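Local coordinates for T9SS C-terminal target domain-containing protein (Bacteroides cellulosilyticus, PDB 5JVK) that is a family 39 glycoside hydrolase of a gut symbiont and probably hydrolyses O-glycosidic bonds within polysaccharide chains, at residues T66-Y71 with V93-I98; Y405-V410 with I469-C474. One frame throughout, in Å; residues are numbered along the deposited sequence.

Interaction 1. Residues T66-Y71 with V93-I98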
ATOM      1  N   THR A  66       1.693 -27.376   4.795  1.00 29.25           N
ATOM      2  CA  THR A  66       2.706 -27.429   5.859  1.00 28.96           C
ATOM      3  C   THR A  66       3.705 -26.263   5.881  1.00 28.52           C
ATOM      4  O   THR A  66       4.460 -26.126   6.850  1.00 28.66           O
ATOM      5  CB  THR A  66       3.523 -28.736   5.780  1.00 29.08           C
ATOM      6  OG1 THR A  66       4.322 -28.736   4.590  1.00 29.54           O
ATOM      7  CG2 THR A  66       2.605 -29.953   5.781  1.00 29.04           C
ATOM      8  N   GLU A  67       3.729 -25.454   4.820  1.00 27.75           N
ATOM      9  CA  GLU A  67       4.631 -24.299   4.723  1.00 26.84           C
ATOM     10  C   GLU A  67       3.922 -23.091   4.118  1.00 25.64           C
ATOM     11  O   GLU A  67       3.005 -23.238   3.312  1.00 25.35           O
ATOM     12  CB  GLU A  67       5.845 -24.635   3.855  1.00 27.11           C
ATOM     13  CG  GLU A  67       6.844 -25.598   4.474  1.00 27.39           C
ATOM     14  CD  GLU A  67       8.056 -25.829   3.581  1.00 28.05           C
ATOM     15  OE1 GLU A  67       8.597 -24.844   3.030  1.00 28.90           O
ATOM     16  OE2 GLU A  67       8.478 -26.996   3.427  1.00 28.18           O
ATOM     17  N   LEU A  68       4.377 -21.899   4.498  1.00 24.84           N
ATOM     18  CA  LEU A  68       3.867 -20.649   3.930  1.00 24.20           C
ATOM     19  C   LEU A  68       4.280 -20.502   2.465  1.00 23.65           C
ATOM     20  O   LEU A  68       5.274 -21.093   2.018  1.00 22.95           O
ATOM     21  CB  LEU A  68       4.382 -19.438   4.721  1.00 24.02           C
ATOM     22  CG  LEU A  68       3.993 -19.323   6.195  1.00 23.91           C
ATOM     23  CD1 LEU A  68       4.622 -18.082   6.806  1.00 23.76           C
ATOM     24  CD2 LEU A  68       2.480 -19.292   6.355  1.00 23.98           C
ATOM     25  N   GLY A  69       3.506 -19.713   1.725  1.00 23.01           N
ATOM     26  CA  GLY A  69       3.832 -19.412   0.345  1.00 22.55           C
ATOM     27  C   GLY A  69       2.700 -18.829  -0.470  1.00 22.41           C
ATOM     28  O   GLY A  69       1.552 -18.796  -0.035  1.00 22.17           O
ATOM     29  N   TYR A  70       3.069 -18.348  -1.651  1.00 22.57           N
ATOM     30  CA  TYR A  70       2.155 -17.956  -2.710  1.00 22.74           C
ATOM     31  C   TYR A  70       1.994 -19.174  -3.610  1.00 23.36           C
ATOM     32  O   TYR A  70       2.975 -19.645  -4.195  1.00 23.46           O
ATOM     33  CB  TYR A  70       2.748 -16.787  -3.505  1.00 22.28           C
ATOM     34  CG  TYR A  70       1.831 -16.230  -4.566  1.00 21.61           C
ATOM     35  CD1 TYR A  70       0.733 -15.446  -4.216  1.00 21.24           C
ATOM     36  CD2 TYR A  70       2.061 -16.479  -5.921  1.00 21.28           C
ATOM     37  CE1 TYR A  70      -0.115 -14.927  -5.180  1.00 21.00           C
ATOM     38  CE2 TYR A  70       1.213 -15.965  -6.896  1.00 20.98           C
ATOM     39  CZ  TYR A  70       0.130 -15.190  -6.518  1.00 20.81           C
ATOM     40  OH  TYR A  70      -0.711 -14.679  -7.464  1.00 20.24           O
ATOM     41  N   TYR A  71       0.765 -19.684  -3.709  1.00 23.98           N
ATOM     42  CA  TYR A  71       0.486 -20.929  -4.427  1.00 24.45           C
ATOM     43  C   TYR A  71      -0.382 -20.697  -5.654  1.00 25.67           C
ATOM     44  O   TYR A  71      -1.220 -19.795  -5.666  1.00 26.01           O
ATOM     45  CB  TYR A  71      -0.215 -21.930  -3.500  1.00 23.80           C
ATOM     46  CG  TYR A  71       0.660 -22.441  -2.384  1.00 23.14           C
ATOM     47  CD1 TYR A  71       1.344 -23.652  -2.506  1.00 22.77           C
ATOM     48  CD2 TYR A  71       0.812 -21.717  -1.202  1.00 22.86           C
ATOM     49  CE1 TYR A  71       2.151 -24.127  -1.484  1.00 22.62           C
ATOM     50  CE2 TYR A  71       1.622 -22.182  -0.174  1.00 22.80           C
ATOM     51  CZ  TYR A  71       2.289 -23.387  -0.321  1.00 22.66           C
ATOM     52  OH  TYR A  71       3.090 -23.854   0.688  1.00 22.74           O
ATOM     53  N   VAL A  93      -0.927 -18.242   1.190  1.00 26.39           N
ATOM     54  CA  VAL A  93      -0.780 -18.697   2.574  1.00 26.42           C
ATOM     55  C   VAL A  93       0.262 -17.799   3.254  1.00 26.52           C
ATOM     56  O   VAL A  93       1.470 -18.028   3.137  1.00 26.31           O
ATOM     57  CB  VAL A  93      -0.381 -20.189   2.648  1.00 26.25           C
ATOM     58  CG1 VAL A  93      -0.290 -20.650   4.098  1.00 26.01           C
ATOM     59  CG2 VAL A  93      -1.385 -21.037   1.875  1.00 26.28           C
ATOM     60  N   VAL A  94      -0.227 -16.782   3.965  1.00 26.74           N
ATOM     61  CA  VAL A  94       0.616 -15.699   4.506  1.00 27.05           C
ATOM     62  C   VAL A  94       0.891 -15.886   6.000  1.00 27.76           C
ATOM     63  O   VAL A  94       0.146 -16.602   6.672  1.00 27.73           O
ATOM     64  CB  VAL A  94      -0.019 -14.300   4.264  1.00 26.56           C
ATOM     65  CG1 VAL A  94      -0.350 -14.113   2.790  1.00 26.48           C
ATOM     66  CG2 VAL A  94      -1.249 -14.065   5.138  1.00 26.46           C
ATOM     67  N   PRO A  95       1.960 -15.243   6.525  1.00 28.59           N
ATOM     68  CA  PRO A  95       2.194 -15.309   7.970  1.00 29.33           C
ATOM     69  C   PRO A  95       1.146 -14.523   8.749  1.00 30.35           C
ATOM     70  O   PRO A  95       0.663 -13.502   8.269  1.00 30.01           O
ATOM     71  CB  PRO A  95       3.579 -14.673   8.138  1.00 29.05           C
ATOM     72  CG  PRO A  95       3.738 -13.794   6.953  1.00 28.92           C
ATOM     73  CD  PRO A  95       3.034 -14.503   5.837  1.00 28.71           C
ATOM     74  N   GLU A  96       0.797 -15.015   9.933  1.00 32.50           N
ATOM     75  CA  GLU A  96      -0.169 -14.350  10.802  1.00 33.84           C
ATOM     76  C   GLU A  96       0.548 -13.240  11.569  1.00 33.84           C
ATOM     77  O   GLU A  96       1.601 -13.481  12.164  1.00 32.93           O
ATOM     78  CB  GLU A  96      -0.788 -15.358  11.770  1.00 35.10           C
ATOM     79  CG  GLU A  96      -2.066 -14.885  12.440  1.00 36.47           C
ATOM     80  CD  GLU A  96      -2.679 -15.947  13.340  1.00 38.06           C
ATOM     81  OE1 GLU A  96      -2.871 -17.098  12.878  1.00 38.82           O
ATOM     82  OE2 GLU A  96      -2.976 -15.627  14.512  1.00 38.91           O
ATOM     83  N   ILE A  97      -0.020 -12.034  11.539  1.00 34.21           N
ATOM     84  CA  ILE A  97       0.567 -10.864  12.203  1.00 34.80           C
ATOM     85  C   ILE A  97      -0.301 -10.478  13.404  1.00 35.26           C
ATOM     86  O   ILE A  97      -1.523 -10.379  13.287  1.00 34.98           O
ATOM     87  CB  ILE A  97       0.698  -9.651  11.244  1.00 34.23           C
ATOM     88  CG1 ILE A  97       1.322 -10.074   9.907  1.00 33.80           C
ATOM     89  CG2 ILE A  97       1.555  -8.557  11.880  1.00 34.03           C
ATOM     90  CD1 ILE A  97       1.283  -9.004   8.839  1.00 33.79           C
ATOM     91  N   ILE A  98       0.343 -10.266  14.552  1.00 36.38           N
ATOM     92  CA  ILE A  98      -0.343  -9.820  15.767  1.00 37.65           C
ATOM     93  C   ILE A  98      -0.796  -8.371  15.558  1.00 38.50           C
ATOM     94  O   ILE A  98      -0.060  -7.571  14.980  1.00 38.34           O
ATOM     95  CB  ILE A  98       0.569  -9.956  17.017  1.00 38.48           C
ATOM     96  CG1 ILE A  98       0.863 -11.440  17.302  1.00 38.64           C
ATOM     97  CG2 ILE A  98      -0.068  -9.309  18.244  1.00 38.83           C
ATOM     98  CD1 ILE A  98       2.117 -11.684  18.119  1.00 38.75           C
TER
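G69 and V93 face each other as an antiparallel hydrogen-bonded pair, the two backbones exchanging both of their bonds. G69 N reaches V93 O at 3.0 Å and V93 N returns a bond of 2.8 Å to G69 O. Glycine suits this place for two reasons: at its backbone angles a side chain would be jammed against the carbonyl oxygen of L68, and it would also crowd the ring of Y71. L68, just before the strand, can be followed outward. Its CB lies 3.6 Å from V93 O, and CG is still nearest to that oxygen, at 4.2 Å. With CG anti to its own carbonyl carbon (chi1 -62°), the fork opens over residues 93-95: CD2 settles by the carbonyl oxygens of V93 and V94 and touches V93 CG1 at 3.8 Å, whereas CD1 meets P95 CB at 3.8 Å, the two side chains crossing at about a right angle. The branched V93 serves two neighbours, since its other methyl, CG2, lies 3.8 Å from Y71 CE2. Tyrosine adds a polar tip to that apolar ring: Y71 OH donates to E67 O at 2.7 Å, coming from above the carbonyl plane, and so ties the loop before the strand to the strand itself. E67 OE1 forms a salt bridge with R44. The pair belongs to the hairpin of strands 69-78 and 83-94, within a mixed sheet where strand 37-44 flanks the first and strand 18-20 the second; helix 403-415 packs against Y70, V94 and P95.

Interaction 2. Residues Y405-V410 with I469-C474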
ATOM      1  N   TYR A 405       0.633  -9.196  -3.220  1.00 18.00           N
ATOM      2  CA  TYR A 405      -0.110  -9.402  -1.980  1.00 18.02           C
ATOM      3  C   TYR A 405       0.723 -10.185  -0.967  1.00 18.23           C
ATOM      4  O   TYR A 405       0.827  -9.789   0.194  1.00 18.15           O
ATOM      5  CB  TYR A 405      -1.427 -10.140  -2.240  1.00 17.87           C
ATOM      6  CG  TYR A 405      -2.283 -10.240  -1.004  1.00 17.74           C
ATOM      7  CD1 TYR A 405      -2.072 -11.252  -0.064  1.00 17.73           C
ATOM      8  CD2 TYR A 405      -3.285  -9.309  -0.754  1.00 17.72           C
ATOM      9  CE1 TYR A 405      -2.841 -11.335   1.083  1.00 17.71           C
ATOM     10  CE2 TYR A 405      -4.066  -9.390   0.388  1.00 17.80           C
ATOM     11  CZ  TYR A 405      -3.836 -10.403   1.305  1.00 17.75           C
ATOM     12  OH  TYR A 405      -4.602 -10.481   2.437  1.00 17.89           O
ATOM     13  N   GLN A 406       1.287 -11.304  -1.416  1.00 18.55           N
ATOM     14  CA  GLN A 406       2.138 -12.153  -0.580  1.00 18.84           C
ATOM     15  C   GLN A 406       3.327 -11.358  -0.043  1.00 18.93           C
ATOM     16  O   GLN A 406       3.642 -11.434   1.145  1.00 19.17           O
ATOM     17  CB  GLN A 406       2.651 -13.355  -1.382  1.00 19.06           C
ATOM     18  CG  GLN A 406       3.354 -14.428  -0.554  1.00 19.31           C
ATOM     19  CD  GLN A 406       2.401 -15.378   0.154  1.00 19.48           C
ATOM     20  OE1 GLN A 406       1.243 -15.531  -0.233  1.00 19.56           O
ATOM     21  NE2 GLN A 406       2.900 -16.035   1.197  1.00 19.64           N
ATOM     22  N   ALA A 407       3.978 -10.605  -0.928  1.00 18.97           N
ATOM     23  CA  ALA A 407       5.122  -9.764  -0.554  1.00 18.97           C
ATOM     24  C   ALA A 407       4.769  -8.716   0.500  1.00 18.81           C
ATOM     25  O   ALA A 407       5.572  -8.448   1.388  1.00 18.87           O
ATOM     26  CB  ALA A 407       5.709  -9.092  -1.787  1.00 19.14           C
ATOM     27  N   ALA A 408       3.572  -8.137   0.397  1.00 18.72           N
ATOM     28  CA  ALA A 408       3.078  -7.156   1.372  1.00 18.74           C
ATOM     29  C   ALA A 408       2.860  -7.764   2.762  1.00 18.92           C
ATOM     30  O   ALA A 408       3.271  -7.187   3.770  1.00 18.92           O
ATOM     31  CB  ALA A 408       1.788  -6.518   0.874  1.00 18.62           C
ATOM     32  N   ALA A 409       2.206  -8.921   2.808  1.00 19.08           N
ATOM     33  CA  ALA A 409       1.954  -9.620   4.071  1.00 19.19           C
ATOM     34  C   ALA A 409       3.253 -10.032   4.760  1.00 19.20           C
ATOM     35  O   ALA A 409       3.400  -9.861   5.977  1.00 19.19           O
ATOM     36  CB  ALA A 409       1.071 -10.838   3.839  1.00 19.28           C
ATOM     37  N   VAL A 410       4.195 -10.554   3.977  1.00 19.06           N
ATOM     38  CA  VAL A 410       5.470 -11.027   4.516  1.00 19.09           C
ATOM     39  C   VAL A 410       6.324  -9.850   5.004  1.00 19.42           C
ATOM     40  O   VAL A 410       6.837  -9.893   6.127  1.00 19.86           O
ATOM     41  CB  VAL A 410       6.238 -11.901   3.495  1.00 18.94           C
ATOM     42  CG1 VAL A 410       7.631 -12.259   4.008  1.00 19.00           C
ATOM     43  CG2 VAL A 410       5.453 -13.170   3.183  1.00 18.88           C
ATOM     44  N   ILE A 469      14.407 -16.449   5.980  1.00 29.81           N
ATOM     45  CA  ILE A 469      13.072 -16.405   5.370  1.00 29.31           C
ATOM     46  C   ILE A 469      13.182 -15.686   4.025  1.00 28.18           C
ATOM     47  O   ILE A 469      13.876 -14.675   3.926  1.00 28.16           O
ATOM     48  CB  ILE A 469      12.064 -15.634   6.266  1.00 29.94           C
ATOM     49  CG1 ILE A 469      12.099 -16.137   7.721  1.00 30.52           C
ATOM     50  CG2 ILE A 469      10.648 -15.716   5.698  1.00 30.06           C
ATOM     51  CD1 ILE A 469      11.750 -17.603   7.908  1.00 30.95           C
ATOM     52  N   ASP A 470      12.509 -16.201   2.996  1.00 26.97           N
ATOM     53  CA  ASP A 470      12.480 -15.542   1.676  1.00 26.26           C
ATOM     54  C   ASP A 470      11.305 -14.546   1.592  1.00 25.20           C
ATOM     55  O   ASP A 470      10.577 -14.361   2.567  1.00 24.70           O
ATOM     56  CB  ASP A 470      12.474 -16.583   0.534  1.00 26.29           C
ATOM     57  CG  ASP A 470      11.145 -17.327   0.389  1.00 26.86           C
ATOM     58  OD1 ASP A 470      10.250 -17.181   1.249  1.00 26.93           O
ATOM     59  OD2 ASP A 470      10.997 -18.073  -0.602  1.00 27.52           O
ATOM     60  N   TRP A 471      11.118 -13.928   0.426  1.00 24.32           N
ATOM     61  CA  TRP A 471      10.023 -12.959   0.185  1.00 23.77           C
ATOM     62  C   TRP A 471       8.606 -13.488   0.454  1.00 24.27           C
ATOM     63  O   TRP A 471       7.658 -12.711   0.591  1.00 24.11           O
ATOM     64  CB  TRP A 471      10.070 -12.480  -1.270  1.00 22.90           C
ATOM     65  CG  TRP A 471       9.576 -13.513  -2.251  1.00 22.12           C
ATOM     66  CD1 TRP A 471      10.272 -14.571  -2.749  1.00 21.83           C
ATOM     67  CD2 TRP A 471       8.264 -13.590  -2.827  1.00 21.54           C
ATOM     68  NE1 TRP A 471       9.481 -15.299  -3.604  1.00 21.58           N
ATOM     69  CE2 TRP A 471       8.243 -14.721  -3.668  1.00 21.32           C
ATOM     70  CE3 TRP A 471       7.106 -12.813  -2.708  1.00 21.33           C
ATOM     71  CZ2 TRP A 471       7.109 -15.092  -4.397  1.00 21.21           C
ATOM     72  CZ3 TRP A 471       5.979 -13.183  -3.433  1.00 21.21           C
ATOM     73  CH2 TRP A 471       5.990 -14.314  -4.267  1.00 21.11           C
ATOM     74  N   GLN A 472       8.499 -14.811   0.525  1.00 24.98           N
ATOM     75  CA  GLN A 472       7.264 -15.574   0.450  1.00 25.10           C
ATOM     76  C   GLN A 472       6.784 -16.067   1.819  1.00 25.53           C
ATOM     77  O   GLN A 472       5.646 -16.533   1.944  1.00 25.48           O
ATOM     78  CB  GLN A 472       7.574 -16.795  -0.415  1.00 25.21           C
ATOM     79  CG  GLN A 472       6.521 -17.194  -1.407  1.00 25.20           C
ATOM     80  CD  GLN A 472       6.982 -18.351  -2.277  1.00 25.19           C
ATOM     81  OE1 GLN A 472       8.109 -18.830  -2.162  1.00 25.24           O
ATOM     82  NE2 GLN A 472       6.122 -18.789  -3.163  1.00 25.67           N
ATOM     83  N   GLY A 473       7.656 -15.983   2.829  1.00 25.95           N
ATOM     84  CA  GLY A 473       7.436 -16.615   4.128  1.00 26.89           C
ATOM     85  C   GLY A 473       8.069 -17.993   4.263  1.00 27.65           C
ATOM     86  O   GLY A 473       8.107 -18.545   5.364  1.00 27.80           O
ATOM     87  N   CYS A 474       8.568 -18.548   3.158  1.00 28.71           N
ATOM     88  CA  CYS A 474       9.169 -19.882   3.148  1.00 29.73           C
ATOM     89  C   CYS A 474      10.510 -19.858   3.877  1.00 30.14           C
ATOM     90  O   CYS A 474      11.338 -18.987   3.625  1.00 30.37           O
ATOM     91  CB  CYS A 474       9.346 -20.388   1.705  1.00 30.18           C
ATOM     92  SG  CYS A 474      10.473 -21.791   1.503  1.00 32.24           S
TER
HETATM   93  O   HOH W   1       8.417  -9.830   1.109  1.00 17.25           O
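Q406, A407 and V410, about one turn of a helix, lie against a type I beta turn running from D470 to G473, with CA atoms 5.9 Å apart both at A407 and W471 and at V410 and G473. Q406 provides the polar link. Its CG stands anti to the backbone N (chi1 -170°) and the chain then bends, carrying NE2 to 2.9 Å from Q472 O, which lies close to the amide plane of Q406, while the nitrogen is tilted 26° from the carbonyl plane. The same nitrogen probably also bonds V93 O, so a glutamine, with two N-H groups, suits the spot; replacing it by alanine is likely to leave the carbonyls of Q472 and V93 without this shared donor and to open a gap where CG lay near the indole rim. D470 also makes an Asx turn at the start of the beta turn: its OD1 accepts from Q472 N at 3.0 Å, approached from above the carboxylate plane, and weakly from C474 N. G473, with positive phi, closes it where a side chain would strike the preceding carbonyl. W471 sets CZ3 3.9 Å from Q406 CB, while the small A407 lets its CB sit at the ring edge, 4.1 Å from CE3. Q472 CG lies over one face, toward the rim. V410 presses its branched end on W471 O, CB at 3.3 Å, with CG2 reaching on to the peptide between Q472 and G473. A water donates to both A407 O and W471 O.

In the fold
Interaction 1 comes first along the chain and is complete before interaction 2 begins, yet their centres lie only 8 Å apart. They belong to different parts of the fold: residues 66-71 and 93-98 to the hairpin of the N-terminal mixed sheet and the residues flanking it, residues 405-410 to helix 403-415, which follows the last strand of the eight-stranded parallel barrel, and residues 469-474 to a loop of the C-terminal antiparallel sheet. Q406 and Y70 bring the two contacts together, Y70 packing on both Q406 and Q472. The N-terminal sheet, the helix after the barrel's last strand and the C-terminal sheet thus meet at one junction.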